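Local coordinates for interferon-inducible protein AIM2 (Mus musculus, PDB 4JBM) that senses double-stranded DNA in the cytosol through its HIN domain and sets off assembly of the AIM2 inflammasome in innate immunity, at residues F116-I121 with V128-H133; E140-G145 with Q173-P178; T161-S166 with S180-I185. All coordinates share one frame; numbering follows the deposited sequence.

In the fold
All three contacts belong to one curled sheet, the second of the two OB folds of the HIN domain. Interaction 1 is the hairpin of 116-121 and 128-133; its second strand, 127-134, pairs antiparallel with the next, 137-144, which carries 140-145 of interaction 2 (Tyr-130 O 2.9 Å from Val-141 N, a probable hydrogen bond), the centres about 11 Å apart. Interaction 3 lies next to interaction 2, strand 163-168 pairing with 171-175 (Lys-175 N 2.8 Å from Glu-164 O), its centre about 7 Å away. The rings of Tyr-130 and Phe-182 join interactions 1 and 3. Bound DNA comes closest to interaction 1, about 4 Å between nearest atoms, against about 12 and 10 Å for the others.

Interaction 1 of 3, residues F116-I121 with V128-H133; sequences FKVQKI and VLYGIH
Lys-117 and His-133 meet at one end of this antiparallel pair, the lysine CB lying off-centre over the imidazole, 4.2 Å from its centroid in a CH-pi contact. The lysine chain bends at CD and CE (chi3 -69°, chi4 -63°), which brings NZ back to a water; that water also accepts from Lys-117 N and donates to His-133 O. On the other side of the imidazole the Gln-119 amide crosses obliquely, the two planes 26° apart, with Gln-119 CB 3.6 Å from His-133 ND1, which is buried here without a hydrogen-bond partner in the model. Next along the hairpin the strands form a classic beta bulge: Gln-119 and Lys-120 both face Gly-131, whose O takes a bond from Gln-119 N (2.8 Å) and a weak one from Lys-120 N. Glycine suits this place because, having no side chain, it lets Lys-120 CG pack 3.9 Å from its CA. The face carrying Val-118, Tyr-130 and Ile-132 is apolar and turned to the barrel interior: Ile-132 CD1 reaches Phe-116 CD1 at 3.7 Å. At its outer end Ile-121 CG2 lies alongside Val-128 CG1, which covers one face of the Tyr-130 ring, near its rim. Outside the hairpin, Ile-158 backs Phe-116, Tyr-130 and Ile-132.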
loop_
_atom_site.group_PDB
_atom_site.type_symbol
_atom_site.label_atom_id
_atom_site.label_comp_id
_atom_site.label_asym_id
_atom_site.label_seq_id
_atom_site.Cartn_x
_atom_site.Cartn_y
_atom_site.Cartn_z
ATOM N N PHE A 116 7.995 -2.969 -7.705
ATOM C CA PHE A 116 9.136 -3.848 -7.512
ATOM C C PHE A 116 9.483 -4.675 -8.732
ATOM O O PHE A 116 8.609 -5.280 -9.342
ATOM C CB PHE A 116 8.891 -4.775 -6.313
ATOM C CG PHE A 116 8.629 -4.052 -5.023
ATOM C CD1 PHE A 116 9.684 -3.645 -4.214
ATOM C CD2 PHE A 116 7.334 -3.794 -4.605
ATOM C CE1 PHE A 116 9.453 -3.003 -3.006
ATOM C CE2 PHE A 116 7.086 -3.142 -3.393
ATOM C CZ PHE A 116 8.150 -2.741 -2.594
ATOM N N LYS A 117 10.771 -4.705 -9.069
ATOM C CA LYS A 117 11.275 -5.558 -10.133
ATOM C C LYS A 117 11.283 -6.991 -9.626
ATOM O O LYS A 117 11.748 -7.264 -8.511
ATOM C CB LYS A 117 12.705 -5.175 -10.534
ATOM C CG LYS A 117 12.882 -3.814 -11.197
ATOM C CD LYS A 117 14.352 -3.562 -11.481
ATOM C CE LYS A 117 15.135 -3.364 -10.186
ATOM N NZ LYS A 117 14.702 -2.168 -9.393
ATOM N N VAL A 118 10.762 -7.896 -10.443
ATOM C CA VAL A 118 10.786 -9.315 -10.136
ATOM C C VAL A 118 11.744 -10.102 -11.033
ATOM O O VAL A 118 11.703 -9.990 -12.262
ATOM C CB VAL A 118 9.368 -9.931 -10.179
ATOM C CG1 VAL A 118 8.576 -9.365 -11.329
ATOM C CG2 VAL A 118 9.436 -11.458 -10.241
ATOM N N GLN A 119 12.604 -10.895 -10.395
ATOM C CA GLN A 119 13.520 -11.797 -11.083
ATOM C C GLN A 119 12.977 -13.235 -11.226
ATOM O O GLN A 119 13.156 -13.853 -12.270
ATOM C CB GLN A 119 14.876 -11.823 -10.367
ATOM C CG GLN A 119 14.771 -12.021 -8.861
ATOM C CD GLN A 119 16.110 -11.968 -8.155
ATOM O OE1 GLN A 119 17.129 -11.630 -8.755
ATOM N NE2 GLN A 119 16.112 -12.295 -6.869
ATOM N N LYS A 120 12.323 -13.770 -10.191
ATOM C CA LYS A 120 11.759 -15.131 -10.280
ATOM C C LYS A 120 10.335 -15.315 -9.728
ATOM O O LYS A 120 9.907 -14.611 -8.814
ATOM C CB LYS A 120 12.712 -16.180 -9.688
ATOM C CG LYS A 120 12.947 -16.096 -8.190
ATOM C CD LYS A 120 13.944 -17.178 -7.754
ATOM C CE LYS A 120 14.020 -17.301 -6.234
ATOM N NZ LYS A 120 14.979 -18.357 -5.793
ATOM N N ILE A 121 9.614 -16.268 -10.317
ATOM C CA ILE A 121 8.216 -16.558 -9.990
ATOM C C ILE A 121 7.992 -18.037 -9.660
ATOM O O ILE A 121 7.984 -18.873 -10.559
ATOM C CB ILE A 121 7.275 -16.211 -11.171
ATOM C CG1 ILE A 121 7.419 -14.746 -11.590
ATOM C CG2 ILE A 121 5.824 -16.529 -10.823
ATOM C CD1 ILE A 121 8.411 -14.520 -12.708
ATOM N N VAL A 128 1.549 -17.784 -5.040
ATOM C CA VAL A 128 2.646 -17.438 -5.926
ATOM C C VAL A 128 3.702 -16.672 -5.146
ATOM O O VAL A 128 3.386 -15.745 -4.391
ATOM C CB VAL A 128 2.166 -16.617 -7.142
ATOM C CG1 VAL A 128 3.281 -16.459 -8.152
ATOM C CG2 VAL A 128 0.959 -17.280 -7.791
ATOM N N LEU A 129 4.954 -17.079 -5.312
ATOM C CA LEU A 129 6.059 -16.424 -4.628
ATOM C C LEU A 129 6.854 -15.653 -5.666
ATOM O O LEU A 129 7.287 -16.213 -6.673
ATOM C CB LEU A 129 6.957 -17.436 -3.918
ATOM C CG LEU A 129 7.688 -16.887 -2.690
ATOM C CD1 LEU A 129 6.679 -16.435 -1.646
ATOM C CD2 LEU A 129 8.651 -17.899 -2.097
ATOM N N TYR A 130 7.039 -14.361 -5.422
ATOM C CA TYR A 130 7.738 -13.523 -6.378
ATOM C C TYR A 130 9.086 -13.124 -5.809
ATOM O O TYR A 130 9.165 -12.454 -4.782
ATOM C CB TYR A 130 6.910 -12.278 -6.691
ATOM C CG TYR A 130 5.600 -12.561 -7.408
ATOM C CD1 TYR A 130 5.545 -12.622 -8.796
ATOM C CD2 TYR A 130 4.419 -12.741 -6.701
ATOM C CE1 TYR A 130 4.350 -12.865 -9.458
ATOM C CE2 TYR A 130 3.221 -12.982 -7.352
ATOM C CZ TYR A 130 3.192 -13.045 -8.728
ATOM O OH TYR A 130 2.002 -13.287 -9.378
ATOM N N GLY A 131 10.155 -13.548 -6.475
ATOM C CA GLY A 131 11.474 -13.098 -6.086
ATOM C C GLY A 131 11.597 -11.683 -6.609
ATOM O O GLY A 131 11.544 -11.456 -7.811
ATOM N N ILE A 132 11.728 -10.722 -5.706
ATOM C CA ILE A 132 11.886 -9.340 -6.102
ATOM C C ILE A 132 13.274 -8.867 -5.717
ATOM O O ILE A 132 13.901 -9.439 -4.811
ATOM C CB ILE A 132 10.826 -8.411 -5.467
ATOM C CG1 ILE A 132 11.000 -8.336 -3.950
ATOM C CG2 ILE A 132 9.427 -8.858 -5.830
ATOM C CD1 ILE A 132 10.142 -7.245 -3.278
ATOM N N HIS A 133 13.751 -7.832 -6.410
ATOM C CA HIS A 133 15.112 -7.354 -6.175
ATOM C C HIS A 133 15.329 -5.868 -6.439
ATOM O O HIS A 133 14.665 -5.256 -7.288
ATOM C CB HIS A 133 16.111 -8.167 -7.009
ATOM C CG HIS A 133 16.081 -7.849 -8.471
ATOM N ND1 HIS A 133 15.119 -8.348 -9.318
ATOM C CD2 HIS A 133 16.890 -7.073 -9.233
ATOM C CE1 HIS A 133 15.336 -7.902 -10.542
ATOM N NE2 HIS A 133 16.400 -7.123 -10.518
HETATM O O HOH W 1 12.799 -3.199 -7.590
#

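Interaction 2 of 3, residues E140-G145 with Q173-P178; sequences EVLVLG and QLKSGP
Val-141 and Leu-174, and next to them Leu-142 and Lys-175, pair as parallel strands whose axes run 24° apart and approach to 4.5 Å. Three backbone bonds hold the ladder: Leu-174 N to Glu-140 O, Leu-142 N to Leu-174 O, and Ser-176 N to Leu-142 O. Beyond Lys-175 a side chain joins the backbone bonding. Ser-176 places OG between its own N and carbonyl carbon (chi1 59°), and from there the hydroxyl gives its proton to Leu-142 O, 3.1 Å away, in the carbonyl plane on a lone pair. The same OG accepts from Leu-144 N at 3.0 Å. A serine fits here because its short hydroxyl can donate and accept at once, carrying the pairing two residues further, to Leu-144. At the other end Gln-173 NE2 reaches Glu-140 OE1 at 3.0 Å in a weak, bent bond, amide and carboxylate planes 65° apart; the amide oxygen of Gln-173 rests against Leu-142 CD2. On the face that carries Val-141 and Leu-174, Val-141 CG2 touches Leu-174 CB at 3.9 Å, and both branched side chains also pack on Leu-160, as befits the inside of the barrel. Strand 171-175 is also bonded to 163-168, through Gln-173 with Ser-166 and Lys-175 with Glu-164. Ser-176 OG, donating to Leu-142 O and accepting from Leu-144 N, is thus probably fixed in rotation, while Leu-142 O takes two donors, Ser-176 N and OG.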
loop_
_atom_site.group_PDB
_atom_site.type_symbol
_atom_site.label_atom_id
_atom_site.label_comp_id
_atom_site.label_asym_id
_atom_site.label_seq_id
_atom_site.Cartn_x
_atom_site.Cartn_y
_atom_site.Cartn_z
ATOM N N GLU A 140 11.189 -11.875 -1.010
ATOM C CA GLU A 140 10.112 -12.661 -1.591
ATOM C C GLU A 140 8.755 -12.030 -1.294
ATOM O O GLU A 140 8.534 -11.462 -0.225
ATOM C CB GLU A 140 10.207 -14.106 -1.113
ATOM C CG GLU A 140 11.533 -14.758 -1.487
ATOM C CD GLU A 140 11.539 -16.260 -1.261
ATOM O OE1 GLU A 140 11.190 -16.696 -0.145
ATOM O OE2 GLU A 140 11.898 -17.003 -2.200
ATOM N N VAL A 141 7.857 -12.094 -2.267
ATOM C CA VAL A 141 6.552 -11.488 -2.104
ATOM C C VAL A 141 5.539 -12.576 -2.266
ATOM O O VAL A 141 5.420 -13.168 -3.336
ATOM C CB VAL A 141 6.295 -10.386 -3.142
ATOM C CG1 VAL A 141 4.851 -9.905 -3.058
ATOM C CG2 VAL A 141 7.243 -9.245 -2.912
ATOM N N LEU A 142 4.824 -12.844 -1.182
ATOM C CA LEU A 142 3.905 -13.964 -1.123
ATOM C C LEU A 142 2.487 -13.519 -1.428
ATOM O O LEU A 142 1.881 -12.788 -0.655
ATOM C CB LEU A 142 3.991 -14.597 0.267
ATOM C CG LEU A 142 3.072 -15.741 0.697
ATOM C CD1 LEU A 142 3.213 -16.927 -0.233
ATOM C CD2 LEU A 142 3.438 -16.127 2.119
ATOM N N VAL A 143 1.959 -13.963 -2.559
ATOM C CA VAL A 143 0.589 -13.633 -2.915
ATOM C C VAL A 143 -0.229 -14.922 -2.788
ATOM O O VAL A 143 -0.023 -15.874 -3.539
ATOM C CB VAL A 143 0.496 -13.073 -4.345
ATOM C CG1 VAL A 143 -0.956 -13.006 -4.806
ATOM C CG2 VAL A 143 1.161 -11.702 -4.423
ATOM N N LEU A 144 -1.098 -15.009 -1.797
ATOM C CA LEU A 144 -1.930 -16.197 -1.641
ATOM C C LEU A 144 -3.083 -16.288 -2.622
ATOM O O LEU A 144 -3.667 -15.295 -3.003
ATOM C CB LEU A 144 -2.411 -16.340 -0.209
ATOM C CG LEU A 144 -1.237 -16.503 0.743
ATOM C CD1 LEU A 144 -1.670 -16.744 2.168
ATOM C CD2 LEU A 144 -0.327 -17.628 0.308
ATOM N N GLY A 145 -3.421 -17.511 -2.992
ATOM C CA GLY A 145 -4.596 -17.788 -3.794
ATOM C C GLY A 145 -4.924 -17.211 -5.159
ATOM O O GLY A 145 -5.952 -16.568 -5.301
ATOM N N GLN A 173 9.445 -11.800 4.458
ATOM C CA GLN A 173 8.919 -11.642 3.112
ATOM C C GLN A 173 7.896 -10.526 3.099
ATOM O O GLN A 173 7.674 -9.866 4.109
ATOM C CB GLN A 173 8.227 -12.933 2.660
ATOM C CG GLN A 173 9.016 -14.216 2.899
ATOM C CD GLN A 173 8.252 -15.463 2.472
ATOM O OE1 GLN A 173 7.038 -15.558 2.657
ATOM N NE2 GLN A 173 8.963 -16.411 1.873
ATOM N N LEU A 174 7.262 -10.332 1.953
ATOM C CA LEU A 174 6.134 -9.423 1.861
ATOM C C LEU A 174 4.934 -10.297 1.567
ATOM O O LEU A 174 4.967 -11.140 0.671
ATOM C CB LEU A 174 6.347 -8.363 0.770
ATOM C CG LEU A 174 7.531 -7.433 1.016
ATOM C CD1 LEU A 174 7.714 -6.445 -0.128
ATOM C CD2 LEU A 174 7.327 -6.688 2.320
ATOM N N LYS A 175 3.874 -10.093 2.333
ATOM C CA LYS A 175 2.707 -10.956 2.267
ATOM C C LYS A 175 1.489 -10.167 1.835
ATOM O O LYS A 175 1.265 -9.062 2.309
ATOM C CB LYS A 175 2.468 -11.608 3.643
ATOM C CG LYS A 175 1.282 -12.569 3.719
ATOM C CD LYS A 175 1.331 -13.442 4.981
ATOM C CE LYS A 175 -0.057 -13.949 5.374
ATOM N NZ LYS A 175 -0.025 -14.865 6.554
ATOM N N SER A 176 0.733 -10.730 0.900
ATOM C CA SER A 176 -0.579 -10.214 0.552
ATOM C C SER A 176 -1.548 -10.498 1.689
ATOM O O SER A 176 -1.483 -11.555 2.322
ATOM C CB SER A 176 -1.106 -10.886 -0.709
ATOM O OG SER A 176 -1.197 -12.290 -0.532
ATOM N N GLY A 177 -2.461 -9.569 1.931
ATOM C CA GLY A 177 -3.533 -9.807 2.876
ATOM C C GLY A 177 -4.841 -9.817 2.113
ATOM O O GLY A 177 -4.846 -9.680 0.885
ATOM N N PRO A 178 -5.964 -9.943 2.837
ATOM C CA PRO A 178 -7.315 -9.978 2.267
ATOM C C PRO A 178 -7.664 -8.681 1.543
ATOM O O PRO A 178 -8.355 -8.709 0.525
ATOM C CB PRO A 178 -8.211 -10.173 3.497
ATOM C CG PRO A 178 -7.384 -9.705 4.654
ATOM C CD PRO A 178 -5.987 -10.110 4.302
#

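Interaction 3 of 3, residues T161-S166 with S180-I185; sequences TFFEVS and SFFKVI
With its CG set beside the backbone N (chi1 -87°), Phe-163 swings its ring toward 180-182, while Ser-180 places OG beside its own N and opposite its carbonyl carbon (chi1 -56°), which brings the hydroxyl to Phe-162 O. The hydroxyl donates over 2.7 Å to this oxygen, approaching from above the carbonyl plane, and it accepts from Gly-177 N, so one hydroxyl joins the 177-180 loop to Phe-162. The Phe-163 ring meets Phe-181 O at its edge, in plane, with CE1 3.2 Å from the oxygen, and its CZ lies 3.8 Å from Phe-182 CD1. Flat rings suit this position, since an edge C-H can sit against a backbone oxygen while CZ meets Phe-182 and the other edge packs against the 175-176 backbone.

Beside them Thr-161 and Phe-181 form an antiparallel hydrogen-bonded pair, N to O both ways at 2.9 Å. Thr-161 CB lies 3.7 Å from Phe-181 CB, the two side chains side by side and pointing the same way. Further out, the Phe-181 ring meets Phe-15 edge-to-face, and Phe-162 does the same with Phe-68. The chain turns a corner at 161-162, where Phe-162, at positive phi (60°), and Phe-163 both face Val-112: a G1 beta bulge at the corner where the chain passes from one part of the curled sheet to the next, consistent with the coiled barrel of an OB fold.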
loop_
_atom_site.group_PDB
_atom_site.type_symbol
_atom_site.label_atom_id
_atom_site.label_comp_id
_atom_site.label_asym_id
_atom_site.label_seq_id
_atom_site.Cartn_x
_atom_site.Cartn_y
_atom_site.Cartn_z
ATOM N N THR A 161 -0.010 -2.849 -3.252
ATOM C CA THR A 161 -0.726 -1.893 -2.408
ATOM C C THR A 161 -1.216 -2.587 -1.131
ATOM O O THR A 161 -1.934 -3.590 -1.205
ATOM C CB THR A 161 -1.914 -1.254 -3.153
ATOM O OG1 THR A 161 -1.507 -0.854 -4.469
ATOM C CG2 THR A 161 -2.442 -0.050 -2.393
ATOM N N PHE A 162 -0.787 -2.081 0.027
ATOM C CA PHE A 162 -1.146 -2.654 1.324
ATOM C C PHE A 162 -0.701 -4.106 1.498
ATOM O O PHE A 162 -1.475 -4.955 1.925
ATOM C CB PHE A 162 -2.651 -2.530 1.592
ATOM C CG PHE A 162 -3.009 -2.307 3.043
ATOM C CD1 PHE A 162 -2.799 -1.081 3.652
ATOM C CD2 PHE A 162 -3.584 -3.335 3.790
ATOM C CE1 PHE A 162 -3.143 -0.876 4.981
ATOM C CE2 PHE A 162 -3.932 -3.145 5.120
ATOM C CZ PHE A 162 -3.712 -1.911 5.716
ATOM N N PHE A 163 0.544 -4.403 1.171
ATOM C CA PHE A 163 1.069 -5.699 1.540
ATOM C C PHE A 163 1.667 -5.498 2.915
ATOM O O PHE A 163 1.811 -4.353 3.355
ATOM C CB PHE A 163 2.119 -6.174 0.531
ATOM C CG PHE A 163 1.534 -6.911 -0.638
ATOM C CD1 PHE A 163 0.544 -6.329 -1.425
ATOM C CD2 PHE A 163 1.931 -8.207 -0.919
ATOM C CE1 PHE A 163 -0.009 -7.018 -2.498
ATOM C CE2 PHE A 163 1.385 -8.901 -1.988
ATOM C CZ PHE A 163 0.407 -8.307 -2.775
ATOM N N GLU A 164 2.040 -6.582 3.591
ATOM C CA GLU A 164 2.608 -6.418 4.922
ATOM C C GLU A 164 3.959 -7.099 4.983
ATOM O O GLU A 164 4.170 -8.095 4.315
ATOM C CB GLU A 164 1.659 -6.976 5.997
ATOM C CG GLU A 164 0.255 -6.377 5.977
ATOM C CD GLU A 164 -0.739 -7.215 5.192
ATOM O OE1 GLU A 164 -0.414 -8.377 4.868
ATOM O OE2 GLU A 164 -1.848 -6.713 4.905
ATOM N N VAL A 165 4.885 -6.556 5.764
ATOM C CA VAL A 165 6.103 -7.299 6.049
ATOM C C VAL A 165 5.677 -8.488 6.901
ATOM O O VAL A 165 4.814 -8.365 7.768
ATOM C CB VAL A 165 7.159 -6.437 6.777
ATOM C CG1 VAL A 165 8.228 -7.289 7.438
ATOM C CG2 VAL A 165 7.779 -5.436 5.816
ATOM N N SER A 166 6.253 -9.652 6.626
ATOM C CA SER A 166 5.819 -10.882 7.276
ATOM C C SER A 166 7.028 -11.709 7.664
ATOM O O SER A 166 8.029 -11.723 6.960
ATOM C CB SER A 166 4.908 -11.690 6.339
ATOM O OG SER A 166 4.666 -12.985 6.852
ATOM N N SER A 180 -5.340 -6.488 0.336
ATOM C CA SER A 180 -4.223 -6.009 -0.470
ATOM C C SER A 180 -4.678 -5.841 -1.912
ATOM O O SER A 180 -5.625 -6.490 -2.355
ATOM C CB SER A 180 -3.034 -6.974 -0.409
ATOM O OG SER A 180 -2.639 -7.201 0.929
ATOM N N PHE A 181 -4.010 -4.958 -2.638
ATOM C CA PHE A 181 -4.185 -4.857 -4.074
ATOM C C PHE A 181 -2.862 -5.276 -4.721
ATOM O O PHE A 181 -1.786 -4.940 -4.224
ATOM C CB PHE A 181 -4.552 -3.428 -4.468
ATOM C CG PHE A 181 -5.188 -3.321 -5.818
ATOM C CD1 PHE A 181 -4.415 -3.333 -6.967
ATOM C CD2 PHE A 181 -6.556 -3.188 -5.935
ATOM C CE1 PHE A 181 -4.997 -3.223 -8.211
ATOM C CE2 PHE A 181 -7.149 -3.084 -7.173
ATOM C CZ PHE A 181 -6.366 -3.100 -8.316
ATOM N N PHE A 182 -2.939 -5.989 -5.838
ATOM C CA PHE A 182 -1.745 -6.462 -6.518
ATOM C C PHE A 182 -1.933 -6.248 -8.006
ATOM O O PHE A 182 -3.003 -6.534 -8.538
ATOM C CB PHE A 182 -1.527 -7.949 -6.221
ATOM C CG PHE A 182 -0.397 -8.578 -6.989
ATOM C CD1 PHE A 182 0.895 -8.517 -6.503
ATOM C CD2 PHE A 182 -0.632 -9.253 -8.179
ATOM C CE1 PHE A 182 1.937 -9.101 -7.191
ATOM C CE2 PHE A 182 0.410 -9.841 -8.876
ATOM C CZ PHE A 182 1.695 -9.766 -8.378
ATOM N N LYS A 183 -0.903 -5.743 -8.676
ATOM C CA LYS A 183 -0.981 -5.537 -10.121
ATOM C C LYS A 183 0.329 -5.888 -10.816
ATOM O O LYS A 183 1.403 -5.594 -10.315
ATOM C CB LYS A 183 -1.357 -4.089 -10.444
ATOM C CG LYS A 183 -1.640 -3.847 -11.923
ATOM C CD LYS A 183 -2.158 -2.439 -12.198
ATOM C CE LYS A 183 -2.828 -2.372 -13.565
ATOM N NZ LYS A 183 -3.960 -1.407 -13.589
ATOM N N VAL A 184 0.239 -6.503 -11.988
ATOM C CA VAL A 184 1.437 -6.808 -12.753
ATOM C C VAL A 184 1.659 -5.709 -13.781
ATOM O O VAL A 184 0.764 -5.403 -14.580
ATOM C CB VAL A 184 1.352 -8.181 -13.454
ATOM C CG1 VAL A 184 2.422 -8.295 -14.525
ATOM C CG2 VAL A 184 1.500 -9.299 -12.443
ATOM N N ILE A 185 2.850 -5.115 -13.746
ATOM C CA ILE A 185 3.230 -4.082 -14.701
ATOM C C ILE A 185 4.221 -4.708 -15.665
ATOM O O ILE A 185 5.359 -4.990 -15.299
ATOM C CB ILE A 185 3.889 -2.866 -14.015
ATOM C CG1 ILE A 185 3.057 -2.405 -12.813
ATOM C CG2 ILE A 185 4.056 -1.728 -15.010
ATOM C CD1 ILE A 185 1.740 -1.746 -13.189
#